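Local coordinates for conserved Hypothetical Protein TT1486 (PDB 2CU5) that is of unknown function but, as a member of the UPF0047 (YjbQ) family, may act as a secondary thiamine-phosphate synthase, at residues 38-43 and 120-125. Numbering follows the deposited sequence.
Sequences VPHTTC and RVREVW
The His-40 ring lies between CD of Arg-122 on one face and CG of Pro-39 on the other. At its edge, NE2 accepts the backbone N-H of Glu-123 in the ring plane, at 2.9 Å and nearly straight (173°). This bond, with the packing on both faces, limits the rotation of the imidazole. The Arg-122 guanidinium carries Cys-43 SG over one face, 3.6 Å from NE, and Arg-120 CD over the centre of the other. At its edge, NH1 of Arg-122 donates a hydrogen bond in plane to Thr-42 OG1, 2.8 Å long. A bend at chi2 (-68°) turns the arginine chain across the histidine and into the loop. One water joins Arg-122 NH2, Thr-41 N and Thr-42 OG1, while NE forms a salt bridge with Glu-115. A leucine in place of Arg-122 would probably leave Glu-115 without this counter-charge and take from Thr-42 OG1 and the water the N-H groups they accept. Further along, Pro-39 CB packs over the six-membered ring of Trp-125, 3.9 Å from its centroid, a CH-pi contact. Pro-39 is the centre of an inverse gamma turn. The second subunit also touches Pro-39, through Gln-109. The arrangement is a buried connection between strands 32-37 and 43-48, of different antiparallel sheets, held against strand 120-128 in this UPF0047-family protein.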
ATOM      1  N   VAL A  38      -9.973  -0.342  -6.884  1.00 15.37           N
ATOM      2  CA  VAL A  38     -11.009   0.686  -6.930  1.00 15.66           C
ATOM      3  C   VAL A  38     -10.497   1.716  -7.935  1.00 15.34           C
ATOM      4  O   VAL A  38      -9.410   2.274  -7.776  1.00 16.06           O
ATOM      5  CB  VAL A  38     -11.277   1.384  -5.553  1.00 14.80           C
ATOM      6  CG1 VAL A  38     -12.120   0.485  -4.671  1.00 18.69           C
ATOM      7  CG2 VAL A  38      -9.966   1.740  -4.867  1.00 15.97           C
ATOM      8  N   PRO A  39     -11.257   1.952  -9.012  1.00 16.62           N
ATOM      9  CA  PRO A  39     -10.849   2.920 -10.031  1.00 17.59           C
ATOM     10  C   PRO A  39     -11.237   4.322  -9.581  1.00 16.52           C
ATOM     11  O   PRO A  39     -11.851   5.075 -10.333  1.00 18.56           O
ATOM     12  CB  PRO A  39     -11.633   2.466 -11.250  1.00 17.91           C
ATOM     13  CG  PRO A  39     -12.945   2.049 -10.623  1.00 18.58           C
ATOM     14  CD  PRO A  39     -12.499   1.261  -9.408  1.00 17.61           C
ATOM     15  N   HIS A  40     -10.865   4.659  -8.353  1.00 17.30           N
ATOM     16  CA  HIS A  40     -11.203   5.949  -7.762  1.00 17.14           C
ATOM     17  C   HIS A  40      -9.992   6.576  -7.077  1.00 18.07           C
ATOM     18  O   HIS A  40      -9.016   5.891  -6.778  1.00 16.95           O
ATOM     19  CB  HIS A  40     -12.323   5.751  -6.741  1.00 16.07           C
ATOM     20  CG  HIS A  40     -13.532   5.070  -7.303  1.00 18.31           C
ATOM     21  ND1 HIS A  40     -14.323   5.642  -8.277  1.00 17.58           N
ATOM     22  CD2 HIS A  40     -14.079   3.861  -7.038  1.00 19.99           C
ATOM     23  CE1 HIS A  40     -15.306   4.815  -8.586  1.00 20.24           C
ATOM     24  NE2 HIS A  40     -15.181   3.726  -7.847  1.00 19.68           N
ATOM     25  N   THR A  41     -10.070   7.877  -6.814  1.00 17.80           N
ATOM     26  CA  THR A  41      -8.961   8.583  -6.177  1.00 17.86           C
ATOM     27  C   THR A  41      -9.300   9.162  -4.806  1.00 18.57           C
ATOM     28  O   THR A  41      -8.444   9.773  -4.165  1.00 17.29           O
ATOM     29  CB  THR A  41      -8.461   9.737  -7.064  1.00 19.21           C
ATOM     30  OG1 THR A  41      -9.525  10.680  -7.257  1.00 21.01           O
ATOM     31  CG2 THR A  41      -8.003   9.209  -8.418  1.00 19.55           C
ATOM     32  N   THR A  42     -10.539   8.977  -4.357  1.00 17.96           N
ATOM     33  CA  THR A  42     -10.953   9.501  -3.059  1.00 17.59           C
ATOM     34  C   THR A  42     -11.525   8.458  -2.100  1.00 17.00           C
ATOM     35  O   THR A  42     -12.307   8.773  -1.203  1.00 16.36           O
ATOM     36  CB  THR A  42     -11.949  10.677  -3.223  1.00 18.51           C
ATOM     37  OG1 THR A  42     -13.034  10.289  -4.073  1.00 19.04           O
ATOM     38  CG2 THR A  42     -11.235  11.877  -3.834  1.00 17.49           C
ATOM     39  N   CYS A  43     -11.133   7.205  -2.312  1.00 17.90           N
ATOM     40  CA  CYS A  43     -11.523   6.097  -1.445  1.00 17.07           C
ATOM     41  C   CYS A  43     -10.396   5.074  -1.562  1.00 16.12           C
ATOM     42  O   CYS A  43      -9.521   5.209  -2.420  1.00 17.80           O
ATOM     43  CB  CYS A  43     -12.871   5.487  -1.863  1.00 17.12           C
ATOM     44  SG  CYS A  43     -12.896   4.611  -3.443  1.00 20.39           S
ATOM     45  N   ARG A 120     -21.497   7.683  -1.936  1.00 19.56           N
ATOM     46  CA  ARG A 120     -21.461   7.394  -3.365  1.00 20.25           C
ATOM     47  C   ARG A 120     -21.781   5.925  -3.589  1.00 17.65           C
ATOM     48  O   ARG A 120     -22.154   5.206  -2.666  1.00 16.16           O
ATOM     49  CB  ARG A 120     -20.066   7.644  -3.943  1.00 21.32           C
ATOM     50  CG  ARG A 120     -19.442   8.994  -3.653  1.00 25.53           C
ATOM     51  CD  ARG A 120     -18.305   9.221  -4.619  1.00 25.70           C
ATOM     52  NE  ARG A 120     -17.584  10.462  -4.379  1.00 26.35           N
ATOM     53  CZ  ARG A 120     -16.864  11.079  -5.307  1.00 28.70           C
ATOM     54  NH1 ARG A 120     -16.223  12.205  -5.021  1.00 30.23           N
ATOM     55  NH2 ARG A 120     -16.805  10.578  -6.533  1.00 28.02           N
ATOM     56  N   VAL A 121     -21.650   5.507  -4.841  1.00 18.08           N
ATOM     57  CA  VAL A 121     -21.809   4.112  -5.213  1.00 17.73           C
ATOM     58  C   VAL A 121     -20.505   3.892  -5.959  1.00 16.10           C
ATOM     59  O   VAL A 121     -20.350   4.297  -7.112  1.00 18.84           O
ATOM     60  CB  VAL A 121     -23.001   3.853  -6.150  1.00 19.51           C
ATOM     61  CG1 VAL A 121     -22.999   2.393  -6.572  1.00 20.75           C
ATOM     62  CG2 VAL A 121     -24.304   4.155  -5.430  1.00 19.52           C
ATOM     63  N   ARG A 122     -19.552   3.295  -5.260  1.00 16.37           N
ATOM     64  CA  ARG A 122     -18.225   3.043  -5.801  1.00 16.68           C
ATOM     65  C   ARG A 122     -18.158   1.742  -6.572  1.00 18.01           C
ATOM     66  O   ARG A 122     -19.010   0.877  -6.420  1.00 20.24           O
ATOM     67  CB  ARG A 122     -17.212   2.971  -4.662  1.00 15.71           C
ATOM     68  CG  ARG A 122     -17.128   4.224  -3.822  1.00 16.36           C
ATOM     69  CD  ARG A 122     -16.535   5.358  -4.633  1.00 15.85           C
ATOM     70  NE  ARG A 122     -16.006   6.400  -3.763  1.00 17.05           N
ATOM     71  CZ  ARG A 122     -15.309   7.449  -4.186  1.00 17.16           C
ATOM     72  NH1 ARG A 122     -14.867   8.340  -3.309  1.00 18.63           N
ATOM     73  NH2 ARG A 122     -15.057   7.608  -5.479  1.00 15.96           N
ATOM     74  N   GLU A 123     -17.123   1.623  -7.395  1.00 17.39           N
ATOM     75  CA  GLU A 123     -16.883   0.415  -8.169  1.00 19.71           C
ATOM     76  C   GLU A 123     -15.682  -0.292  -7.556  1.00 18.75           C
ATOM     77  O   GLU A 123     -14.742   0.350  -7.088  1.00 16.42           O
ATOM     78  CB  GLU A 123     -16.546   0.750  -9.624  1.00 19.43           C
ATOM     79  CG  GLU A 123     -17.737   1.022 -10.522  1.00 20.41           C
ATOM     80  CD  GLU A 123     -17.324   1.207 -11.973  1.00 23.41           C
ATOM     81  OE1 GLU A 123     -16.438   0.459 -12.440  1.00 23.22           O
ATOM     82  OE2 GLU A 123     -17.887   2.095 -12.652  1.00 26.08           O
ATOM     83  N   VAL A 124     -15.732  -1.616  -7.546  1.00 18.06           N
ATOM     84  CA  VAL A 124     -14.634  -2.425  -7.059  1.00 17.03           C
ATOM     85  C   VAL A 124     -14.489  -3.528  -8.098  1.00 17.89           C
ATOM     86  O   VAL A 124     -15.432  -4.282  -8.343  1.00 19.09           O
ATOM     87  CB  VAL A 124     -14.933  -3.054  -5.686  1.00 16.60           C
ATOM     88  CG1 VAL A 124     -13.801  -3.994  -5.299  1.00 17.23           C
ATOM     89  CG2 VAL A 124     -15.093  -1.961  -4.627  1.00 17.07           C
ATOM     90  N   TRP A 125     -13.325  -3.600  -8.730  1.00 17.09           N
ATOM     91  CA  TRP A 125     -13.086  -4.621  -9.744  1.00 17.45           C
ATOM     92  C   TRP A 125     -12.466  -5.858  -9.118  1.00 18.62           C
ATOM     93  O   TRP A 125     -11.602  -5.759  -8.246  1.00 18.08           O
ATOM     94  CB  TRP A 125     -12.173  -4.078 -10.839  1.00 14.76           C
ATOM     95  CG  TRP A 125     -12.729  -2.874 -11.538  1.00 16.42           C
ATOM     96  CD1 TRP A 125     -14.028  -2.443 -11.531  1.00 16.65           C
ATOM     97  CD2 TRP A 125     -12.008  -1.964 -12.378  1.00 15.43           C
ATOM     98  NE1 TRP A 125     -14.158  -1.321 -12.316  1.00 16.63           N
ATOM     99  CE2 TRP A 125     -12.935  -1.007 -12.849  1.00 16.79           C
ATOM    100  CE3 TRP A 125     -10.668  -1.865 -12.779  1.00 17.52           C
ATOM    101  CZ2 TRP A 125     -12.565   0.040 -13.704  1.00 16.28           C
ATOM    102  CZ3 TRP A 125     -10.299  -0.825 -13.628  1.00 16.66           C
ATOM    103  CH2 TRP A 125     -11.248   0.113 -14.081  1.00 18.10           C
TER
HETATM  104  O   HOH W   1     -12.807   9.346  -6.814  1.00 23.58           O